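Local coordinates for shikimate dehydrogenase (NADP(+)) (Peptoclostridium difficile, PDB 5DZS), which probably catalyses the reversible NADPH-linked reduction of 3-dehydroshikimate to shikimate, a step in chorismate and aromatic amino acid biosynthesis, at residues B[2-7]-B[29-34]; B[7-12]-B[62-67]; B[87-92]-B[244-249]; B[99-104]-B[237-242]; B[184-189]-B[208-213]. All blocks are in the same frame, centred on the assembly; numbering follows the deposited sequence.

Interaction 1: residues B[2-7]-B[29-34]; sequences NFFGLV and IESAYK
A beta-alpha-beta unit closes where strand 2-8 and strand 31-37, joined by helix 16-27, pair in parallel, with Phe4 beside Tyr33 and Gly5 beside Lys34. Backbone bonds alternate between the strands: Ala32 N gives to Asn2 O, Phe4 N to Ala32 O at 2.9 Å, and Leu6 N to Lys34 O. The notable side-chain contact is that of Tyr33 over Gly5. With CG anti to its backbone N (chi1 -172°), the Tyr33 ring swings over the neighbouring strand, and Gly5 CA sits 3.7 Å from the ring centroid, almost on its normal, a CH-pi contact. Near the base of the ring, Tyr33 CD2 touches Phe4 CB at 3.7 Å; at the far end, Tyr33 OH reaches Leu6 CB at 3.4 Å. The Phe4 ring turns its edge to Ser31, CE1 lying 3.6 Å from OG. Helix 16-27 covers Ser31 and Tyr33 on this face, His20 stacking on Tyr33; Asn59 of strand 57-60 hydrogen-bonds Tyr33 OH, and Trp247 of helix 233-248 meets Phe4.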
# COMPACT_ATOMS: atom_id res chain seq x y z
N ASN B 2 4.45 -13.31 14.10
CA ASN B 2 4.86 -11.92 14.12
C ASN B 2 4.06 -11.17 15.18
O ASN B 2 2.91 -11.51 15.48
CB ASN B 2 4.74 -11.25 12.78
CG ASN B 2 5.84 -11.69 11.84
OD1 ASN B 2 5.62 -12.53 10.97
ND2 ASN B 2 7.04 -11.20 12.08
N PHE B 3 4.68 -10.13 15.72
CA PHE B 3 4.11 -9.31 16.79
C PHE B 3 3.78 -7.89 16.34
O PHE B 3 4.53 -7.27 15.57
CB PHE B 3 5.05 -9.20 18.01
CG PHE B 3 5.28 -10.48 18.79
CD1 PHE B 3 4.48 -11.58 18.65
CD2 PHE B 3 6.27 -10.51 19.78
CE1 PHE B 3 4.70 -12.73 19.45
CE2 PHE B 3 6.49 -11.64 20.55
CZ PHE B 3 5.69 -12.74 20.41
N PHE B 4 2.68 -7.40 16.88
CA PHE B 4 2.12 -6.08 16.58
C PHE B 4 1.52 -5.51 17.86
O PHE B 4 1.30 -6.25 18.84
CB PHE B 4 0.98 -6.20 15.55
CG PHE B 4 1.39 -6.83 14.25
CD1 PHE B 4 1.44 -8.19 14.09
CD2 PHE B 4 1.76 -6.02 13.18
CE1 PHE B 4 1.85 -8.73 12.89
CE2 PHE B 4 2.17 -6.56 11.99
CZ PHE B 4 2.21 -7.91 11.84
N GLY B 5 1.21 -4.22 17.86
CA GLY B 5 0.51 -3.68 18.99
C GLY B 5 0.11 -2.25 18.84
O GLY B 5 0.31 -1.64 17.77
N LEU B 6 -0.43 -1.71 19.92
CA LEU B 6 -0.95 -0.36 19.99
C LEU B 6 -0.16 0.45 21.00
O LEU B 6 -0.08 0.07 22.18
CB LEU B 6 -2.42 -0.38 20.40
CG LEU B 6 -3.09 0.98 20.65
CD1 LEU B 6 -3.10 1.84 19.41
CD2 LEU B 6 -4.49 0.79 21.21
N VAL B 7 0.42 1.57 20.54
CA VAL B 7 1.20 2.45 21.39
C VAL B 7 0.38 3.67 21.82
O VAL B 7 -0.16 4.38 20.97
CB VAL B 7 2.46 2.91 20.66
CG1 VAL B 7 3.21 3.98 21.46
CG2 VAL B 7 3.38 1.72 20.36
N ILE B 29 -3.93 -16.04 9.84
CA ILE B 29 -2.57 -15.50 9.93
C ILE B 29 -1.98 -15.73 11.33
O ILE B 29 -2.64 -15.45 12.34
CB ILE B 29 -2.55 -13.98 9.65
CG1 ILE B 29 -2.86 -13.70 8.18
CG2 ILE B 29 -1.18 -13.38 10.00
CD1 ILE B 29 -2.94 -12.24 7.85
N GLU B 30 -0.72 -16.18 11.35
CA GLU B 30 0.01 -16.43 12.60
C GLU B 30 0.63 -15.13 13.10
O GLU B 30 1.79 -14.83 12.86
CB GLU B 30 1.11 -17.46 12.38
CG GLU B 30 1.65 -18.06 13.67
CD GLU B 30 2.97 -18.79 13.47
OE1 GLU B 30 3.55 -18.75 12.37
OE2 GLU B 30 3.44 -19.39 14.42
N SER B 31 -0.16 -14.34 13.81
CA SER B 31 0.32 -13.11 14.34
C SER B 31 -0.44 -12.81 15.61
O SER B 31 -1.47 -13.43 15.89
CB SER B 31 0.17 -11.98 13.32
OG SER B 31 1.13 -12.18 12.29
N ALA B 32 0.10 -11.87 16.38
CA ALA B 32 -0.51 -11.48 17.65
C ALA B 32 -0.35 -10.00 17.92
O ALA B 32 0.63 -9.41 17.47
CB ALA B 32 0.05 -12.33 18.78
N TYR B 33 -1.33 -9.42 18.63
CA TYR B 33 -1.39 -7.98 18.87
C TYR B 33 -1.71 -7.69 20.32
O TYR B 33 -2.63 -8.25 20.89
CB TYR B 33 -2.49 -7.40 17.97
CG TYR B 33 -2.64 -5.87 17.87
CD1 TYR B 33 -3.16 -5.14 18.92
CD2 TYR B 33 -2.34 -5.22 16.71
CE1 TYR B 33 -3.34 -3.76 18.80
CE2 TYR B 33 -2.53 -3.86 16.56
CZ TYR B 33 -3.04 -3.15 17.60
OH TYR B 33 -3.25 -1.77 17.41
N LYS B 34 -0.92 -6.81 20.94
CA LYS B 34 -1.20 -6.41 22.31
C LYS B 34 -1.04 -4.91 22.52
O LYS B 34 -0.48 -4.22 21.69
CB LYS B 34 -0.39 -7.19 23.33
CG LYS B 34 1.03 -6.72 23.51
CD LYS B 34 1.70 -7.49 24.65
CE LYS B 34 3.00 -6.85 25.02
NZ LYS B 34 2.86 -5.63 25.88
O HOH W 1 3.07 -13.74 10.63

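Interaction 2: residues B[7-12]-B[62-67]; sequences VGEKLS and VPYKER. With SO4 (sulfate ion), chain D.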
# COMPACT_ATOMS: atom_id res chain seq x y z
N VAL B 7 0.42 1.57 20.54
CA VAL B 7 1.20 2.45 21.39
C VAL B 7 0.38 3.67 21.82
O VAL B 7 -0.16 4.38 20.97
CB VAL B 7 2.46 2.91 20.66
CG1 VAL B 7 3.21 3.98 21.46
CG2 VAL B 7 3.38 1.72 20.36
N GLY B 8 0.31 3.90 23.12
CA GLY B 8 -0.42 5.05 23.66
C GLY B 8 -0.07 5.18 25.12
O GLY B 8 0.64 4.34 25.66
N GLU B 9 -0.59 6.20 25.78
CA GLU B 9 -0.22 6.42 27.19
C GLU B 9 -1.05 5.56 28.16
O GLU B 9 -0.49 4.92 29.07
CB GLU B 9 -0.36 7.91 27.51
CG GLU B 9 0.12 8.32 28.88
CD GLU B 9 -0.10 9.80 29.13
OE1 GLU B 9 -0.94 10.42 28.42
OE2 GLU B 9 0.56 10.35 30.04
N LYS B 10 -2.36 5.52 27.92
CA LYS B 10 -3.30 4.75 28.74
C LYS B 10 -4.24 4.02 27.80
O LYS B 10 -4.97 4.67 27.03
CB LYS B 10 -4.12 5.70 29.63
CG LYS B 10 -3.31 6.64 30.51
CD LYS B 10 -2.50 5.89 31.56
CE LYS B 10 -1.80 6.87 32.50
NZ LYS B 10 -1.08 6.17 33.61
N LEU B 11 -4.25 2.69 27.88
CA LEU B 11 -4.96 1.82 26.94
C LEU B 11 -5.84 0.72 27.53
O LEU B 11 -6.27 -0.16 26.80
CB LEU B 11 -3.88 1.11 26.10
CG LEU B 11 -2.90 2.00 25.31
CD1 LEU B 11 -1.86 1.11 24.64
CD2 LEU B 11 -3.63 2.86 24.29
N SER B 12 -6.11 0.74 28.83
CA SER B 12 -6.89 -0.34 29.46
C SER B 12 -8.30 -0.53 28.87
O SER B 12 -8.95 -1.55 29.12
CB SER B 12 -7.00 -0.12 30.97
OG SER B 12 -7.69 1.08 31.26
N VAL B 62 -3.44 8.46 20.86
CA VAL B 62 -3.16 9.63 21.69
C VAL B 62 -2.23 9.28 22.85
O VAL B 62 -2.36 8.21 23.46
CB VAL B 62 -4.48 10.25 22.18
CG1 VAL B 62 -5.26 10.78 21.00
CG2 VAL B 62 -5.30 9.26 22.97
N PRO B 63 -1.30 10.17 23.21
CA PRO B 63 -1.10 11.50 22.63
C PRO B 63 0.15 11.59 21.76
O PRO B 63 0.81 12.63 21.69
CB PRO B 63 -0.88 12.34 23.89
CG PRO B 63 -0.10 11.45 24.76
CD PRO B 63 -0.59 10.03 24.49
N TYR B 64 0.42 10.52 21.02
CA TYR B 64 1.70 10.39 20.33
C TYR B 64 1.65 10.44 18.81
O TYR B 64 2.70 10.27 18.19
CB TYR B 64 2.38 9.05 20.73
CG TYR B 64 2.63 8.89 22.22
CD1 TYR B 64 3.20 9.91 22.95
CD2 TYR B 64 2.31 7.72 22.89
CE1 TYR B 64 3.44 9.77 24.30
CE2 TYR B 64 2.55 7.56 24.25
CZ TYR B 64 3.11 8.60 24.94
OH TYR B 64 3.35 8.50 26.29
N LYS B 65 0.50 10.70 18.22
CA LYS B 65 0.43 10.63 16.76
C LYS B 65 1.33 11.64 16.04
O LYS B 65 1.78 11.39 14.94
CB LYS B 65 -1.00 10.73 16.25
CG LYS B 65 -1.92 9.64 16.77
CD LYS B 65 -3.30 9.89 16.14
CE LYS B 65 -4.38 8.94 16.55
NZ LYS B 65 -5.62 9.45 15.88
N GLU B 66 1.53 12.80 16.65
CA GLU B 66 2.43 13.81 16.07
C GLU B 66 3.87 13.65 16.54
O GLU B 66 4.82 13.71 15.72
CB GLU B 66 1.91 15.24 16.39
CG GLU B 66 0.51 15.47 15.83
CD GLU B 66 -0.13 16.82 16.15
OE1 GLU B 66 0.56 17.86 16.23
OE2 GLU B 66 -1.38 16.84 16.28
N ARG B 67 4.05 13.43 17.85
CA ARG B 67 5.39 13.34 18.45
C ARG B 67 6.21 12.16 17.98
O ARG B 67 7.43 12.21 18.05
CB ARG B 67 5.35 13.37 20.00
CG ARG B 67 4.77 14.65 20.58
CD ARG B 67 5.47 15.16 21.85
NE ARG B 67 5.41 14.33 23.06
CZ ARG B 67 6.41 13.56 23.51
NH1 ARG B 67 6.26 12.86 24.64
NH2 ARG B 67 7.56 13.51 22.85
S SO4 D . -2.53 13.32 19.10
O1 SO4 D . -3.97 13.11 18.88
O2 SO4 D . -2.36 14.31 20.23
O3 SO4 D . -1.82 12.07 19.46
O4 SO4 D . -1.94 13.90 17.88
O HOH W 2 -3.56 6.76 25.20
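Pro63, preceded by a cis peptide bond, meets Glu9 across this contact, its CD 3.7 Å from Glu9 CB. The same Pro63 CD lies over the centre of one face of the Tyr64 ring. Tyr64 in turn lies across the end of strand 2-8: CE2 is 3.6 Å from Gly8 C, and CD2 is 4.1 Å from Val7 CG1. Glu9 sends CG anti to its backbone N (chi1 -174°) and continues extended, its chain at about a right angle to the Pro63 and Tyr64 side chains; its carboxylate forms a salt bridge with Lys40, and Tyr64 OH bonds to Ile38 O. One water bridges the two loops, giving a hydrogen to Val62 O at 2.6 Å and accepting from Lys10 N at 3.2 Å. Both segments belong to the substrate-binding domain of the shikimate dehydrogenase family, and the turn after Tyr64 carries Lys65, the predicted proton acceptor, whose NZ pairs with Asp101. A sulfate, probably picked up from the crystallisation solution, sits at this turn: Lys65 N donates to sulfate O3 at 3.0 Å, with an N-H...O angle of 158°. The same ion is bound by Gly128 N, while Val62 CG1 touches sulfate O1 at 3.4 Å.

Interaction 3: residues B[87-92]-B[244-249]; sequences TILLRE and QEIWQD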
# COMPACT_ATOMS: atom_id res chain seq x y z
N THR B 87 0.02 4.50 12.12
CA THR B 87 0.39 3.14 11.70
C THR B 87 1.87 3.17 11.33
O THR B 87 2.27 3.99 10.50
CB THR B 87 -0.47 2.67 10.51
OG1 THR B 87 -1.86 2.67 10.89
CG2 THR B 87 -0.08 1.29 10.02
N ILE B 88 2.65 2.29 11.94
CA ILE B 88 4.09 2.19 11.67
C ILE B 88 4.41 0.77 11.19
O ILE B 88 3.89 -0.22 11.77
CB ILE B 88 4.92 2.51 12.92
CG1 ILE B 88 4.73 3.99 13.32
CG2 ILE B 88 6.41 2.19 12.74
CD1 ILE B 88 5.31 4.38 14.66
N LEU B 89 5.27 0.66 10.19
CA LEU B 89 5.73 -0.62 9.64
C LEU B 89 7.25 -0.66 9.75
O LEU B 89 7.93 0.29 9.36
CB LEU B 89 5.33 -0.73 8.17
CG LEU B 89 5.92 -1.90 7.38
CD1 LEU B 89 5.59 -3.29 7.91
CD2 LEU B 89 5.47 -1.78 5.93
N LEU B 90 7.78 -1.77 10.25
CA LEU B 90 9.22 -2.06 10.29
C LEU B 90 9.61 -2.95 9.11
O LEU B 90 9.07 -4.04 8.95
CB LEU B 90 9.58 -2.81 11.59
CG LEU B 90 11.01 -3.34 11.70
CD1 LEU B 90 12.01 -2.21 11.87
CD2 LEU B 90 11.08 -4.33 12.90
N ARG B 91 10.54 -2.47 8.30
CA ARG B 91 11.11 -3.25 7.21
C ARG B 91 12.57 -2.93 7.07
O ARG B 91 12.95 -1.77 6.97
CB ARG B 91 10.40 -2.97 5.87
CG ARG B 91 9.01 -3.53 5.71
CD ARG B 91 8.96 -5.05 5.71
NE ARG B 91 7.56 -5.48 5.59
CZ ARG B 91 7.13 -6.70 5.88
NH1 ARG B 91 7.98 -7.65 6.29
NH2 ARG B 91 5.83 -6.98 5.78
N GLU B 92 13.39 -3.98 7.08
CA GLU B 92 14.83 -3.83 6.91
C GLU B 92 15.42 -2.76 7.86
O GLU B 92 16.20 -1.90 7.46
CB GLU B 92 15.17 -3.56 5.44
CG GLU B 92 14.98 -4.78 4.52
CD GLU B 92 13.54 -5.10 4.13
OE1 GLU B 92 12.84 -4.22 3.58
OE2 GLU B 92 13.13 -6.28 4.29
N GLN B 244 -3.59 -3.68 8.59
CA GLN B 244 -3.20 -5.03 8.23
C GLN B 244 -2.78 -5.14 6.75
O GLN B 244 -1.83 -5.86 6.42
CB GLN B 244 -4.32 -5.99 8.58
CG GLN B 244 -4.47 -6.19 10.07
CD GLN B 244 -3.28 -6.88 10.69
OE1 GLN B 244 -2.48 -7.50 10.00
NE2 GLN B 244 -3.15 -6.78 12.01
N GLU B 245 -3.48 -4.41 5.88
CA GLU B 245 -3.14 -4.42 4.46
C GLU B 245 -1.72 -3.86 4.28
O GLU B 245 -0.92 -4.37 3.52
CB GLU B 245 -4.13 -3.58 3.64
CG GLU B 245 -5.50 -4.22 3.49
CD GLU B 245 -6.41 -3.43 2.59
OE1 GLU B 245 -7.24 -4.06 1.88
OE2 GLU B 245 -6.31 -2.20 2.52
N ILE B 246 -1.43 -2.78 4.98
CA ILE B 246 -0.12 -2.15 4.92
C ILE B 246 0.99 -3.07 5.46
O ILE B 246 2.03 -3.26 4.83
CB ILE B 246 -0.12 -0.83 5.71
CG1 ILE B 246 -0.97 0.21 4.96
CG2 ILE B 246 1.32 -0.32 5.89
CD1 ILE B 246 -1.32 1.42 5.78
N TRP B 247 0.72 -3.68 6.61
CA TRP B 247 1.70 -4.54 7.27
C TRP B 247 2.03 -5.76 6.45
O TRP B 247 3.21 -6.18 6.42
CB TRP B 247 1.24 -4.92 8.67
CG TRP B 247 1.21 -3.77 9.66
CD1 TRP B 247 2.04 -2.69 9.67
CD2 TRP B 247 0.34 -3.61 10.78
NE1 TRP B 247 1.72 -1.86 10.70
CE2 TRP B 247 0.69 -2.41 11.42
CE3 TRP B 247 -0.71 -4.37 11.31
CZ2 TRP B 247 0.03 -1.96 12.55
CZ3 TRP B 247 -1.35 -3.92 12.44
CH2 TRP B 247 -1.00 -2.72 13.04
N GLN B 248 1.04 -6.34 5.77
CA GLN B 248 1.28 -7.56 4.96
C GLN B 248 1.61 -7.23 3.49
O GLN B 248 2.12 -8.08 2.73
CB GLN B 248 0.04 -8.46 4.98
CG GLN B 248 -0.60 -8.73 6.33
CD GLN B 248 0.23 -9.61 7.26
OE1 GLN B 248 0.89 -10.55 6.82
NE2 GLN B 248 0.16 -9.32 8.55
N ASP B 249 1.32 -5.99 3.09
CA ASP B 249 1.47 -5.53 1.71
C ASP B 249 0.54 -6.33 0.79
O ASP B 249 0.93 -6.76 -0.32
CB ASP B 249 2.92 -5.52 1.18
CG ASP B 249 3.08 -4.67 -0.09
OD1 ASP B 249 2.54 -3.54 -0.13
OD2 ASP B 249 3.77 -5.12 -1.03
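The indole of Trp247 presents its nitrogen edge to strand 87-91, and NE1 donates to Ile88 O at 2.9 Å; Gln244 OE1 also lies at the indole edge, in its plane. The bond is bent, 140° at the hydrogen: the indole nitrogen stands 52° out of the carbonyl plane, away from either lone pair. Leu89 CD1 reaches CD1 of Trp247 at 4.0 Å as the two side chains run past each other in opposite directions, while Thr87 CG2 approaches obliquely from the other side of the indole plane, 3.7 Å from NE1. The second flat group, the guanidinium of Arg91, meets Trp247 O at its edge; NH2 comes to 2.8 Å, but the hydrogen bond is poorly angled, hence weak. A bend at chi2 (-65°) turns the arginine back toward the helix end, which Asp249 closes with a Schellman motif. Ile246 CG2 lies 4.4 Å from Leu89 CD2. Helix 233-248 thus packs against the mixed sheet, Trp247 touching Asn59 of strand 57-60, while Leu89 and Arg91 also meet Pro77 of the second subunit.

Interaction 4: residues B[99-104]-B[237-242]; sequences NTDYFG and VGQAIK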
# COMPACT_ATOMS: atom_id res chain seq x y z
N ASN B 99 -0.95 6.98 7.79
CA ASN B 99 -2.11 7.45 8.53
C ASN B 99 -3.37 6.94 7.90
O ASN B 99 -3.72 7.33 6.78
CB ASN B 99 -2.12 8.96 8.61
CG ASN B 99 -3.21 9.46 9.53
OD1 ASN B 99 -4.37 9.03 9.40
ND2 ASN B 99 -2.87 10.35 10.44
N THR B 100 -4.07 6.07 8.61
CA THR B 100 -5.31 5.58 8.10
C THR B 100 -6.52 6.42 8.59
O THR B 100 -7.67 6.02 8.30
CB THR B 100 -5.53 4.22 8.61
OG1 THR B 100 -5.69 4.33 10.04
CG2 THR B 100 -4.37 3.26 8.21
N ASP B 101 -6.32 7.56 9.29
CA ASP B 101 -7.47 8.37 9.79
C ASP B 101 -8.40 8.94 8.70
O ASP B 101 -9.64 8.93 8.87
CB ASP B 101 -7.03 9.51 10.74
CG ASP B 101 -6.79 9.04 12.18
OD1 ASP B 101 -7.26 7.95 12.54
OD2 ASP B 101 -6.16 9.80 12.96
N TYR B 102 -7.83 9.49 7.63
CA TYR B 102 -8.65 10.01 6.53
C TYR B 102 -9.44 8.85 5.91
O TYR B 102 -10.64 8.97 5.68
CB TYR B 102 -7.75 10.70 5.49
CG TYR B 102 -8.40 11.39 4.31
CD1 TYR B 102 -8.90 10.65 3.22
CD2 TYR B 102 -8.43 12.76 4.21
CE1 TYR B 102 -9.45 11.27 2.13
CE2 TYR B 102 -8.97 13.39 3.10
CZ TYR B 102 -9.49 12.63 2.07
OH TYR B 102 -10.03 13.26 0.97
N PHE B 103 -8.77 7.73 5.65
CA PHE B 103 -9.42 6.54 5.08
C PHE B 103 -10.59 6.02 5.91
O PHE B 103 -11.69 5.77 5.37
CB PHE B 103 -8.41 5.41 4.84
CG PHE B 103 -9.07 4.09 4.60
CD1 PHE B 103 -9.44 3.71 3.31
CD2 PHE B 103 -9.39 3.27 5.66
CE1 PHE B 103 -10.09 2.51 3.10
CE2 PHE B 103 -10.05 2.07 5.44
CZ PHE B 103 -10.40 1.69 4.16
N GLY B 104 -10.38 5.90 7.23
CA GLY B 104 -11.41 5.40 8.13
C GLY B 104 -12.61 6.32 8.19
O GLY B 104 -13.75 5.84 8.29
N VAL B 237 -12.73 -0.59 13.04
CA VAL B 237 -12.54 -1.85 12.33
C VAL B 237 -11.90 -1.58 10.97
O VAL B 237 -10.97 -2.29 10.55
CB VAL B 237 -13.88 -2.61 12.20
CG1 VAL B 237 -13.65 -3.90 11.43
CG2 VAL B 237 -14.45 -2.93 13.56
N GLY B 238 -12.38 -0.58 10.25
CA GLY B 238 -11.77 -0.27 8.95
C GLY B 238 -10.31 0.09 9.05
O GLY B 238 -9.51 -0.37 8.22
N GLN B 239 -9.97 0.90 10.04
CA GLN B 239 -8.56 1.27 10.24
C GLN B 239 -7.70 0.05 10.59
O GLN B 239 -6.52 -0.04 10.18
CB GLN B 239 -8.45 2.30 11.31
CG GLN B 239 -9.04 3.58 10.88
CD GLN B 239 -8.85 4.62 11.95
OE1 GLN B 239 -9.34 4.49 13.10
NE2 GLN B 239 -8.13 5.67 11.60
N ALA B 240 -8.23 -0.90 11.35
CA ALA B 240 -7.46 -2.09 11.69
C ALA B 240 -7.15 -2.88 10.42
O ALA B 240 -6.03 -3.37 10.20
CB ALA B 240 -8.18 -2.97 12.70
N ILE B 241 -8.16 -3.01 9.55
CA ILE B 241 -7.99 -3.76 8.30
C ILE B 241 -7.01 -3.04 7.36
O ILE B 241 -6.12 -3.70 6.78
CB ILE B 241 -9.37 -4.02 7.65
CG1 ILE B 241 -10.15 -5.01 8.52
CG2 ILE B 241 -9.23 -4.55 6.22
CD1 ILE B 241 -11.62 -5.13 8.16
N LYS B 242 -7.12 -1.73 7.24
CA LYS B 242 -6.17 -0.99 6.42
C LYS B 242 -4.75 -1.14 6.96
O LYS B 242 -3.79 -1.29 6.20
CB LYS B 242 -6.58 0.49 6.33
CG LYS B 242 -5.70 1.33 5.44
CD LYS B 242 -5.73 0.90 3.98
CE LYS B 242 -7.09 1.02 3.31
NZ LYS B 242 -7.15 0.56 1.88
O HOH W 3 -4.68 2.42 11.48
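The amide of Gln239 is gripped closely between Thr100 and Asp101. NE2 donates to Asp101 OD1 at 2.6 Å, the acceptor lying in the amide plane and using its anti lone pair, away from OD2. A weaker bond runs from Gln239 NE2 to Thr100 O at 3.4 Å. Gly104 lets the helices come close here, its CA 4.1 Å from Gln239 CG, and the buried Thr100 packs its CG2 on Lys242 CG at 3.6 Å. Helix 101-111 begins at this point and meets helix 233-248; Asp101 and Gln239 are predicted shikimate ligands, consistent with a substrate pocket lined from both helices. The more open side belongs to the partly exposed Phe103 and Lys242. Bent at chi2 and chi3 (both 63°), the lysine lays CE over the centre of the Phe103 ring, 3.4 Å from the centroid, as a CH-pi contact; NZ, 4.3 Å from the same centroid, makes an off-centre cation-pi contact and forms a salt bridge with Asp249 of the second subunit.

Interaction 5: residues B[184-189]-B[208-213]; sequences VGMYPN and DLIYNP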
# COMPACT_ATOMS: atom_id res chain seq x y z
N VAL B 184 -12.71 13.02 25.24
CA VAL B 184 -13.81 13.04 26.20
C VAL B 184 -14.90 12.03 25.83
O VAL B 184 -15.31 11.94 24.67
CB VAL B 184 -14.44 14.44 26.29
CG1 VAL B 184 -15.60 14.45 27.28
CG2 VAL B 184 -13.39 15.47 26.67
N GLY B 185 -15.36 11.28 26.83
CA GLY B 185 -16.44 10.30 26.66
C GLY B 185 -16.02 8.84 26.68
O GLY B 185 -16.86 7.96 26.46
N MET B 186 -14.76 8.56 26.96
CA MET B 186 -14.30 7.16 26.97
C MET B 186 -14.28 6.53 28.39
O MET B 186 -14.76 7.13 29.34
CB MET B 186 -12.98 7.00 26.19
CG MET B 186 -11.83 7.91 26.58
SD MET B 186 -10.55 7.88 25.30
CE MET B 186 -9.25 8.86 26.04
N TYR B 187 -13.76 5.31 28.47
CA TYR B 187 -13.70 4.47 29.69
C TYR B 187 -13.98 5.03 31.12
O TYR B 187 -14.85 4.49 31.80
CB TYR B 187 -12.41 3.63 29.70
CG TYR B 187 -11.10 4.40 29.66
CD1 TYR B 187 -10.28 4.47 30.78
CD2 TYR B 187 -10.69 5.06 28.50
CE1 TYR B 187 -9.08 5.17 30.75
CE2 TYR B 187 -9.50 5.77 28.46
CZ TYR B 187 -8.69 5.82 29.58
OH TYR B 187 -7.51 6.51 29.55
N PRO B 188 -13.25 6.07 31.57
CA PRO B 188 -13.54 6.46 32.96
C PRO B 188 -14.89 7.16 33.14
O PRO B 188 -15.81 6.57 33.70
CB PRO B 188 -12.37 7.40 33.32
CG PRO B 188 -11.50 7.50 32.10
CD PRO B 188 -12.33 7.03 30.94
N ASN B 189 -15.01 8.39 32.65
CA ASN B 189 -16.26 9.15 32.76
C ASN B 189 -17.07 9.12 31.47
O ASN B 189 -16.92 9.99 30.60
CB ASN B 189 -15.97 10.60 33.18
CG ASN B 189 -15.37 10.70 34.57
OD1 ASN B 189 -14.82 9.73 35.09
ND2 ASN B 189 -15.46 11.88 35.17
N ASP B 208 -19.17 10.66 16.66
CA ASP B 208 -18.22 10.51 17.76
C ASP B 208 -17.17 9.49 17.36
O ASP B 208 -17.51 8.36 17.06
CB ASP B 208 -18.95 10.08 19.04
CG ASP B 208 -18.11 10.29 20.30
OD1 ASP B 208 -16.90 10.60 20.18
OD2 ASP B 208 -18.68 10.17 21.41
N LEU B 209 -15.90 9.88 17.35
CA LEU B 209 -14.84 8.93 16.97
C LEU B 209 -14.56 7.94 18.09
O LEU B 209 -13.92 6.90 17.86
CB LEU B 209 -13.57 9.66 16.55
CG LEU B 209 -13.73 10.63 15.36
CD1 LEU B 209 -12.37 11.16 14.90
CD2 LEU B 209 -14.48 9.98 14.21
N ILE B 210 -15.05 8.23 19.28
CA ILE B 210 -14.88 7.34 20.42
C ILE B 210 -15.83 6.17 20.31
O ILE B 210 -16.94 6.28 19.76
CB ILE B 210 -15.19 8.06 21.75
CG1 ILE B 210 -14.25 9.25 21.97
CG2 ILE B 210 -15.13 7.09 22.92
CD1 ILE B 210 -12.77 8.90 22.00
N TYR B 211 -15.39 5.02 20.80
CA TYR B 211 -16.26 3.88 20.88
C TYR B 211 -16.18 3.30 22.28
O TYR B 211 -15.09 3.04 22.79
CB TYR B 211 -15.92 2.77 19.88
CG TYR B 211 -16.75 1.54 20.20
CD1 TYR B 211 -18.12 1.53 19.98
CD2 TYR B 211 -16.17 0.42 20.78
CE1 TYR B 211 -18.89 0.43 20.29
CE2 TYR B 211 -16.93 -0.69 21.11
CZ TYR B 211 -18.29 -0.67 20.86
OH TYR B 211 -19.05 -1.78 21.17
N ASN B 212 -17.34 3.13 22.90
CA ASN B 212 -17.44 2.49 24.19
C ASN B 212 -18.75 1.70 24.21
O ASN B 212 -19.81 2.23 23.87
CB ASN B 212 -17.34 3.48 25.35
CG ASN B 212 -18.41 4.54 25.31
OD1 ASN B 212 -19.07 4.75 24.29
ND2 ASN B 212 -18.59 5.23 26.44
N PRO B 213 -18.67 0.40 24.56
CA PRO B 213 -19.86 -0.43 24.63
C PRO B 213 -21.04 0.22 25.36
O PRO B 213 -22.19 0.01 24.97
CB PRO B 213 -19.37 -1.66 25.39
CG PRO B 213 -17.94 -1.79 24.98
CD PRO B 213 -17.43 -0.39 24.71
O HOH W 4 -17.75 11.45 23.65
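Ile210 reaches across to the loop 184-189, and its branches divide the work. CB, pointed at the opposite loop, splits into CG2, which meets Met186 CB at 3.9 Å and Gly185 O at 4.0 Å, and CG1, which lies 4.0 Å from Val184 O. At the tip, Ile210 CD1 comes within 4.1 Å of Met186 SD. A chi1 of -61° sets CG1 anti to the carbonyl carbon and leaves CG2 to face methionine. The Met186 chain, extended beyond CG, crosses the isoleucine at about a right angle. Beside them, Asn212 ND2 is 3.2 Å from Gly185 O, too poorly angled for a hydrogen bond. Water joins the loops instead, donating to Val184 O and to Asp208 OD2, both at 2.7 Å. Asp208 also bonds back to Ile210 N through OD1, an Asx turn that starts the loop. These two loops follow adjacent strands, 177-180 and 205-208, of the parallel sheet; such loops at the strand ends are typical of the Rossmann-like NADP-binding domain, and Leu209 and Tyr211 here are predicted cofactor and shikimate ligands.

Overall arrangement
The five contacts spread over the two domains of the chain. Interactions 2, 4 and 5 hold predicted site residues, whereas 1 and 3 lie further out on the mixed sheet. Interactions 1 and 2 share Val7, their centres about 17 Å apart, and strand 2-8 runs from interaction 1 into the loop of interaction 2. There, Lys65 NZ bridges to Asp101 OD2 of interaction 4 at 3.0 Å. Interactions 3 and 4 both use helix 233-248 and touch where Thr87 OG1 lies 3.7 Å from Thr100 CG2; interaction 3 also meets interaction 1, Phe4 CD2 to Trp247 CE3 at 3.5 Å. Interaction 5, on the nucleotide side, reaches interaction 2 through Tyr187 OH and Lys10 CB (3.5 Å), an uncertain contact because Tyr187 is poorly ordered.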